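Local coordinates for nitroreductase (Bacteroides fragilis NCTC 9343, PDB 3EK3), which binds flavin mononucleotide and probably acts as an NAD(P)H-dependent oxidoreductase of the nitroreductase type, at residues Thr87-Cys90 and Tyr91-Pro95; Glu62-Glu65 and Arg66-Ala70; Arg147-Leu150 and Thr151-Val155. All blocks are in the same frame, centred on the assembly; numbering follows the deposited sequence.

Contact 1: Thr87-Cys90 and Tyr91-Pro95; sequences TYCC and YYHAP. With FMN (flavin mononucleotide), chain B.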
loop_
_atom_site.group_PDB
_atom_site.type_symbol
_atom_site.label_atom_id
_atom_site.label_comp_id
_atom_site.label_asym_id
_atom_site.label_seq_id
_atom_site.Cartn_x
_atom_site.Cartn_y
_atom_site.Cartn_z
ATOM N N THR A 87 2.916 29.258 9.533
ATOM C CA THR A 87 3.102 28.162 10.479
ATOM C C THR A 87 2.871 26.762 9.888
ATOM O O THR A 87 3.401 25.780 10.402
ATOM C CB THR A 87 2.179 28.360 11.686
ATOM O OG1 THR A 87 0.820 28.282 11.250
ATOM C CG2 THR A 87 2.420 29.733 12.315
ATOM N N TYR A 88 2.078 26.654 8.828
ATOM C CA TYR A 88 1.802 25.366 8.218
ATOM C C TYR A 88 3.074 24.603 7.882
ATOM O O TYR A 88 3.978 25.167 7.239
ATOM C CB TYR A 88 1.013 25.569 6.928
ATOM C CG TYR A 88 0.745 24.260 6.244
ATOM C CD1 TYR A 88 -0.182 23.358 6.761
ATOM C CD2 TYR A 88 1.436 23.910 5.097
ATOM C CE1 TYR A 88 -0.420 22.143 6.119
ATOM C CE2 TYR A 88 1.195 22.718 4.448
ATOM C CZ TYR A 88 0.276 21.840 4.963
ATOM O OH TYR A 88 0.051 20.653 4.309
ATOM N N CYS A 89 3.152 23.363 8.359
ATOM C CA CYS A 89 4.242 22.446 8.049
ATOM C C CYS A 89 3.627 21.097 7.730
ATOM O O CYS A 89 3.082 20.433 8.609
ATOM C CB CYS A 89 5.196 22.306 9.226
ATOM S SG CYS A 89 6.548 21.229 8.899
ATOM N N CYS A 90 3.691 20.698 6.461
ATOM C CA CYS A 90 3.028 19.486 6.025
ATOM C C CYS A 90 3.559 18.244 6.723
ATOM O O CYS A 90 2.813 17.287 6.877
ATOM C CB CYS A 90 3.080 19.325 4.503
ATOM S SG CYS A 90 4.725 19.045 3.784
ATOM N N TYR A 91 4.808 18.260 7.179
ATOM C CA TYR A 91 5.398 17.071 7.810
ATOM C C TYR A 91 5.473 17.177 9.330
ATOM O O TYR A 91 6.115 16.366 10.002
ATOM C CB TYR A 91 6.787 16.721 7.204
ATOM C CG TYR A 91 7.803 17.805 7.405
ATOM C CD1 TYR A 91 7.872 18.871 6.540
ATOM C CD2 TYR A 91 8.635 17.818 8.497
ATOM C CE1 TYR A 91 8.741 19.897 6.742
ATOM C CE2 TYR A 91 9.515 18.839 8.705
ATOM C CZ TYR A 91 9.569 19.890 7.818
ATOM O OH TYR A 91 10.428 20.968 7.999
ATOM N N TYR A 92 4.776 18.158 9.896
ATOM C CA TYR A 92 4.624 18.265 11.345
ATOM C C TYR A 92 5.934 18.363 12.134
ATOM O O TYR A 92 5.988 17.946 13.270
ATOM C CB TYR A 92 3.772 17.101 11.876
ATOM C CG TYR A 92 2.471 16.957 11.119
ATOM C CD1 TYR A 92 1.510 17.938 11.177
ATOM C CD2 TYR A 92 2.222 15.842 10.356
ATOM C CE1 TYR A 92 0.292 17.821 10.483
ATOM C CE2 TYR A 92 1.034 15.701 9.646
ATOM C CZ TYR A 92 0.074 16.696 9.705
ATOM O OH TYR A 92 -1.119 16.552 9.009
ATOM N N HIS A 93 6.972 18.927 11.529
ATOM C CA HIS A 93 8.273 19.084 12.156
ATOM C C HIS A 93 8.897 17.769 12.593
ATOM O O HIS A 93 9.776 17.741 13.473
ATOM C CB HIS A 93 8.187 20.101 13.293
ATOM C CG HIS A 93 7.745 21.447 12.830
ATOM N ND1 HIS A 93 8.547 22.254 12.056
ATOM C CD2 HIS A 93 6.574 22.109 12.987
ATOM C CE1 HIS A 93 7.899 23.369 11.775
ATOM N NE2 HIS A 93 6.701 23.306 12.327
ATOM N N ALA A 94 8.501 16.675 11.931
ATOM C CA ALA A 94 9.215 15.415 12.052
ATOM C C ALA A 94 10.692 15.626 11.641
ATOM O O ALA A 94 10.987 16.415 10.750
ATOM C CB ALA A 94 8.547 14.335 11.187
ATOM N N PRO A 95 11.639 14.954 12.331
ATOM C CA PRO A 95 13.059 15.137 11.976
ATOM C C PRO A 95 13.511 14.478 10.663
ATOM O O PRO A 95 14.583 14.823 10.127
ATOM C CB PRO A 95 13.769 14.517 13.187
ATOM C CG PRO A 95 12.866 13.493 13.642
ATOM C CD PRO A 95 11.493 14.075 13.495
HETATM N N1 FMN B . -2.299 12.263 7.234
HETATM C C2 FMN B . -1.813 13.550 7.254
HETATM O O2 FMN B . -1.655 14.142 8.326
HETATM N N3 FMN B . -1.523 14.232 6.092
HETATM C C4 FMN B . -1.722 13.632 4.896
HETATM O O4 FMN B . -1.244 14.194 3.897
HETATM C C4A FMN B . -2.201 12.315 4.868
HETATM N N5 FMN B . -2.388 11.683 3.666
HETATM C C5A FMN B . -2.827 10.376 3.597
HETATM C C6 FMN B . -2.965 9.762 2.352
HETATM C C7 FMN B . -3.370 8.433 2.254
HETATM C C7M FMN B . -3.323 7.698 0.914
HETATM C C8 FMN B . -3.600 7.710 3.431
HETATM C C8M FMN B . -3.573 6.201 3.377
HETATM C C9 FMN B . -3.455 8.330 4.676
HETATM C C9A FMN B . -3.064 9.662 4.777
HETATM N N10 FMN B . -2.925 10.317 6.013
HETATM C C10 FMN B . -2.456 11.609 6.052
HETATM C "C1'" FMN B . -3.161 9.585 7.311
HETATM C "C2'" FMN B . -4.661 9.351 7.527
HETATM O "O2'" FMN B . -5.292 10.559 7.915
HETATM C "C3'" FMN B . -4.810 8.332 8.644
HETATM O "O3'" FMN B . -4.352 7.089 8.159
HETATM C "C4'" FMN B . -6.274 8.153 9.091
HETATM O "O4'" FMN B . -6.743 9.330 9.735
HETATM C "C5'" FMN B . -6.412 6.966 10.042
HETATM O "O5'" FMN B . -5.659 7.196 11.226
HETATM P P FMN B . -4.507 6.174 11.731
HETATM O O1P FMN B . -5.086 4.814 11.742
HETATM O O2P FMN B . -3.963 6.694 13.074
HETATM O O3P FMN B . -3.419 6.132 10.688
HETATM O O HOH W 1 5.820 25.814 11.499
HETATM O O HOH W 2 0.266 16.404 6.018
#
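The sulfur of C89 meets the faces of two aromatic rings, those of Y91 and H93, and this is the tightly packed part of the loop. SG lies over one face of the Y91 ring, 3.5 Å from its centroid and displaced toward the CE1 rim, a cysteine sulfur-aromatic contact. The same SG stands almost above the centre of the H93 ring, 3.8 Å from that centroid, while C89 CB makes a CH-pi contact with the same imidazole face. With SG anti to the backbone N of C89 (chi1 -179°), the thiol reaches forward to the rings of the residues that follow. C89 SG also accepts a long hydrogen bond from H93 N, 3.5 Å away. Cysteine suits the place because one small, polarisable atom can meet two rings and an amide at once.

The backbone folds through two overlapping turns, a type I turn from C89 to Y92, closed by Y92 N bonding to C89 O at 3.1 Å, and a type I' turn from Y91 to A94. Both Y92 and H93 have positive phi.

The solvent side is that of H93, an exposed residue: a water in the plane of its ring, at the edge, links NE2 to T87 O. The flavin end is different again. Y92 runs its ring past C90 O, which lies over one face, and Y92 OH donates to FMN O2 at 2.6 Å. A second water accepts a hydrogen bond from FMN N3 and donates to C90 O, with a longer bond to Y92 OH.

The loop joins helix 77-83 to strand 96-102: Y91 rests on helix 57-72, whose N64 binds C90 N and Y88 O, while C90 and Y92 pack against strand 130-134.

Contact 2: Glu62-Glu65 and Arg66-Ala70; sequences ELNE and RIKGA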
loop_
_atom_site.group_PDB
_atom_site.type_symbol
_atom_site.label_atom_id
_atom_site.label_comp_id
_atom_site.label_asym_id
_atom_site.label_seq_id
_atom_site.Cartn_x
_atom_site.Cartn_y
_atom_site.Cartn_z
ATOM N N GLU A 62 12.900 24.179 3.762
ATOM C CA GLU A 62 12.921 24.749 2.423
ATOM C C GLU A 62 11.911 24.069 1.474
ATOM O O GLU A 62 11.242 24.734 0.676
ATOM C CB GLU A 62 14.346 24.675 1.827
ATOM C CG GLU A 62 15.333 25.623 2.490
ATOM C CD GLU A 62 16.699 25.676 1.804
ATOM O OE1 GLU A 62 17.080 24.705 1.113
ATOM O OE2 GLU A 62 17.353 26.748 1.893
ATOM N N LEU A 63 11.854 22.750 1.537
ATOM C CA LEU A 63 10.919 21.972 0.729
ATOM C C LEU A 63 9.472 22.338 1.080
ATOM O O LEU A 63 8.640 22.573 0.203
ATOM C CB LEU A 63 11.163 20.493 0.964
ATOM C CG LEU A 63 10.214 19.515 0.284
ATOM C CD1 LEU A 63 10.230 19.727 -1.212
ATOM C CD2 LEU A 63 10.588 18.040 0.634
ATOM N N ASN A 64 9.197 22.446 2.374
ATOM C CA ASN A 64 7.879 22.886 2.826
ATOM C C ASN A 64 7.536 24.282 2.308
ATOM O O ASN A 64 6.401 24.515 1.879
ATOM C CB ASN A 64 7.779 22.778 4.355
ATOM C CG ASN A 64 6.393 23.115 4.876
ATOM O OD1 ASN A 64 5.447 22.348 4.671
ATOM N ND2 ASN A 64 6.263 24.260 5.523
ATOM N N GLU A 65 8.510 25.209 2.275
ATOM C CA GLU A 65 8.274 26.527 1.673
ATOM C C GLU A 65 7.898 26.442 0.216
ATOM O O GLU A 65 7.048 27.195 -0.249
ATOM C CB GLU A 65 9.507 27.421 1.792
ATOM C CG GLU A 65 9.675 28.038 3.138
ATOM C CD GLU A 65 8.416 28.766 3.609
ATOM O OE1 GLU A 65 7.944 29.701 2.926
ATOM O OE2 GLU A 65 7.905 28.378 4.660
ATOM N N ARG A 66 8.541 25.548 -0.530
ATOM C CA ARG A 66 8.247 25.364 -1.951
ATOM C C ARG A 66 6.843 24.787 -2.134
ATOM O O ARG A 66 6.095 25.193 -3.015
ATOM C CB ARG A 66 9.285 24.428 -2.604
ATOM C CG ARG A 66 10.752 24.887 -2.492
ATOM C CD ARG A 66 10.902 26.351 -2.863
ATOM N NE ARG A 66 12.298 26.794 -2.895
ATOM C CZ ARG A 66 13.039 27.124 -1.834
ATOM N NH1 ARG A 66 12.571 27.043 -0.594
ATOM N NH2 ARG A 66 14.283 27.541 -2.024
ATOM N N ILE A 67 6.489 23.835 -1.284
ATOM C CA ILE A 67 5.145 23.237 -1.314
ATOM C C ILE A 67 4.095 24.311 -1.000
ATOM O O ILE A 67 3.091 24.442 -1.716
ATOM C CB ILE A 67 5.092 22.069 -0.325
ATOM C CG1 ILE A 67 5.909 20.905 -0.878
ATOM C CG2 ILE A 67 3.627 21.605 -0.048
ATOM C CD1 ILE A 67 6.155 19.826 0.187
ATOM N N LYS A 68 4.356 25.134 0.023
ATOM C CA LYS A 68 3.504 26.302 0.294
ATOM C C LYS A 68 3.416 27.224 -0.912
ATOM O O LYS A 68 2.333 27.717 -1.268
ATOM C CB LYS A 68 4.003 27.053 1.546
ATOM C CG LYS A 68 3.734 26.299 2.840
ATOM C CD LYS A 68 4.390 26.926 4.068
ATOM C CE LYS A 68 4.387 28.431 4.063
ATOM N NZ LYS A 68 5.119 29.007 5.255
ATOM N N GLY A 69 4.557 27.461 -1.571
ATOM C CA GLY A 69 4.551 28.304 -2.759
ATOM C C GLY A 69 3.650 27.797 -3.877
ATOM O O GLY A 69 2.977 28.621 -4.563
ATOM N N ALA A 70 3.652 26.475 -4.077
ATOM C CA ALA A 70 2.771 25.811 -5.047
ATOM C C ALA A 70 1.307 25.994 -4.632
ATOM O O ALA A 70 0.461 26.425 -5.416
ATOM C CB ALA A 70 3.125 24.310 -5.157
HETATM O O HOH W 3 15.439 28.506 0.660
HETATM O O HOH W 4 6.321 31.811 5.137
#
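The guanidinium of R66, in one of two modelled conformers, has E65 CB near its plane at one edge and a water in plane at another. This water accepts from NH2 and donates to E62 OE2, linking the charged groups of R66 and E62 without direct contact. In the same conformer the chain turns at chi2 (-47°) and NH1 leans back toward E62 O, a weak and doubtful bond. The E62 carbonyl takes the ordinary helical bond from R66 N, and the E62 carboxylate is held by the hydroxyl of Y149 in helix 144-153.

The carboxylate of E65 is met on its syn side by K68, NZ lying 2.9 Å from OE2 and 17° out of plane. The two side chains lie side by side, and a bend at chi3 of K68 turns its amine toward the acid. K68 NZ is held chiefly by S85 O, with the E65 carboxylate and a water beside it.

On the buried side N64, its amide engaged by the 87-90 loop, passes ND2 3.6 Å from K68 CD, while L63 CG meets I67 CD1 at 4.1 Å.

Helix 57-72 is thus amphipathic over these turns. E62, E65 and R66 suit the more exposed side, where water can share their charges; the buried K68 amine is satisfied by S85 O and E65, and the salt bridge would probably keep it protonated.

Contact 3: Arg147-Leu150 and Thr151-Val155; sequences RAYL and TSLGV
Y149 and L153 are brought together by their first torsions: CG of Y149 stands roughly anti to its backbone N (chi1 -151°), and CG of L153 anti to the carbonyl carbon (chi1 -69°). L153 CD1 consequently comes to the edge of the tyrosine ring, 3.7 Å from Y149 CD1. These residues lie in the last turns of helix 144-153, which ends in a Schellman motif at G154, whose phi is positive. Glycine fits because at this positive phi a side chain would collide with the carbonyl oxygen of L153.

Two bonds define the motif. V155 N donates to L150 O at 3.0 Å, from above the carbonyl plane, and inside that reversal G154 N donates to T151 O, also at 3.0 Å. L150 O receives weaker, more bent bonds from G154 N and L153 N besides. The chain reversal lays V155 alongside L150, their side chains pointing the same way with L150 CB and V155 CB 4.0 Å apart. Two branched aliphatic residues suit this join, which closes the helix end against strand 96-102, where both touch I99. L153 also reaches V189 of the second subunit.

Y149 O accepts from L153 N, and S152 OG adds a second donor in one of the serine's two conformers, 2.7 Å from Y149 O, in the carbonyl plane and on a lone pair. In that conformer the hydroxyl also folds back over one face of the Y149 ring.

On the other flank R147, bent at chi2 and chi3, crosses T151 at about a right angle. D142, C141 O and H159 O hold its guanidinium. One water ties the two turns together, accepting from R147 NH1, donating to V155 O, and lying 2.8 Å from T151 OG1.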
loop_
_atom_site.group_PDB
_atom_site.type_symbol
_atom_site.label_atom_id
_atom_site.label_comp_id
_atom_site.label_asym_id
_atom_site.label_seq_id
_atom_site.Cartn_x
_atom_site.Cartn_y
_atom_site.Cartn_z
ATOM N N ARG A 147 9.724 20.970 -7.965
ATOM C CA ARG A 147 10.464 19.956 -8.734
ATOM C C ARG A 147 11.974 20.205 -8.708
ATOM O O ARG A 147 12.771 19.277 -8.554
ATOM C CB ARG A 147 9.937 19.888 -10.180
ATOM C CG ARG A 147 10.703 18.855 -11.073
ATOM C CD ARG A 147 10.832 17.473 -10.482
ATOM N NE ARG A 147 9.523 16.824 -10.348
ATOM C CZ ARG A 147 9.326 15.512 -10.288
ATOM N NH1 ARG A 147 10.336 14.682 -10.313
ATOM N NH2 ARG A 147 8.082 15.041 -10.217
ATOM N N ALA A 148 12.373 21.460 -8.885
ATOM C CA ALA A 148 13.782 21.786 -8.801
ATOM C C ALA A 148 14.371 21.346 -7.465
ATOM O O ALA A 148 15.494 20.826 -7.412
ATOM C CB ALA A 148 14.002 23.296 -9.058
ATOM N N TYR A 149 13.608 21.538 -6.384
ATOM C CA TYR A 149 14.035 21.136 -5.037
ATOM C C TYR A 149 14.164 19.621 -4.930
ATOM O O TYR A 149 15.177 19.111 -4.465
ATOM C CB TYR A 149 13.102 21.715 -3.936
ATOM C CG TYR A 149 13.872 21.923 -2.669
ATOM C CD1 TYR A 149 14.097 20.851 -1.806
ATOM C CD2 TYR A 149 14.496 23.149 -2.386
ATOM C CE1 TYR A 149 14.866 20.988 -0.678
ATOM C CE2 TYR A 149 15.300 23.308 -1.230
ATOM C CZ TYR A 149 15.493 22.220 -0.398
ATOM O OH TYR A 149 16.275 22.300 0.728
ATOM N N LEU A 150 13.154 18.900 -5.412
ATOM C CA LEU A 150 13.161 17.431 -5.388
ATOM C C LEU A 150 14.373 16.872 -6.144
ATOM O O LEU A 150 15.073 15.976 -5.669
ATOM C CB LEU A 150 11.867 16.889 -5.998
ATOM C CG LEU A 150 10.584 17.200 -5.214
ATOM C CD1 LEU A 150 9.385 16.667 -5.994
ATOM C CD2 LEU A 150 10.631 16.523 -3.828
ATOM N N THR A 151 14.613 17.413 -7.316
ATOM C CA THR A 151 15.791 17.024 -8.122
ATOM C C THR A 151 17.103 17.205 -7.368
ATOM O O THR A 151 17.960 16.314 -7.367
ATOM C CB THR A 151 15.806 17.802 -9.408
ATOM O OG1 THR A 151 14.615 17.499 -10.152
ATOM C CG2 THR A 151 17.077 17.485 -10.244
ATOM N N SER A 152 17.211 18.326 -6.653
ATOM C CA SER A 152 18.426 18.645 -5.902
ATOM C C SER A 152 18.596 17.653 -4.755
ATOM O O SER A 152 19.705 17.341 -4.371
ATOM C CB SER A 152 18.395 20.081 -5.360
ATOM O OG SER A 152 17.688 20.154 -4.131
ATOM N N LEU A 153 17.482 17.148 -4.232
ATOM C CA LEU A 153 17.519 16.139 -3.159
ATOM C C LEU A 153 17.840 14.744 -3.684
ATOM O O LEU A 153 18.169 13.853 -2.920
ATOM C CB LEU A 153 16.178 16.104 -2.423
ATOM C CG LEU A 153 15.873 17.333 -1.579
ATOM C CD1 LEU A 153 14.392 17.246 -1.201
ATOM C CD2 LEU A 153 16.802 17.398 -0.331
ATOM N N GLY A 154 17.689 14.529 -4.978
ATOM C CA GLY A 154 17.968 13.207 -5.555
ATOM C C GLY A 154 16.758 12.404 -5.975
ATOM O O GLY A 154 16.889 11.243 -6.347
ATOM N N VAL A 155 15.575 13.009 -5.940
ATOM C CA VAL A 155 14.386 12.360 -6.514
ATOM C C VAL A 155 14.539 12.333 -8.055
ATOM O O VAL A 155 14.828 13.361 -8.686
ATOM C CB VAL A 155 13.083 13.107 -6.162
ATOM C CG1 VAL A 155 11.878 12.398 -6.804
ATOM C CG2 VAL A 155 12.885 13.229 -4.639
HETATM O O HOH W 5 13.017 15.319 -9.430
#

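How the contacts relate
Contact 1 is mostly buried and lies in the loop beside the flavin; contacts 2 and 3 are partly buried turns of two helices farther out. Helix 57-72 is common to the junctions of contact 2 with contacts 1 and 3: its inner face meets contact 1, chiefly through N64, and its flank meets contact 3, where L63 and R66 pack on the tyrosine, Y149, that E62 holds by its hydroxyl. Contacts 1 and 3 do not touch, their nearest atoms being about 9 Å apart. Chemistry follows position: sulfur and aromatic rings fill the loop near the cofactor, salt-bridged and water-linked charges line contact 2, and a Schellman C-cap with aliphatic closure ends the helix of contact 3.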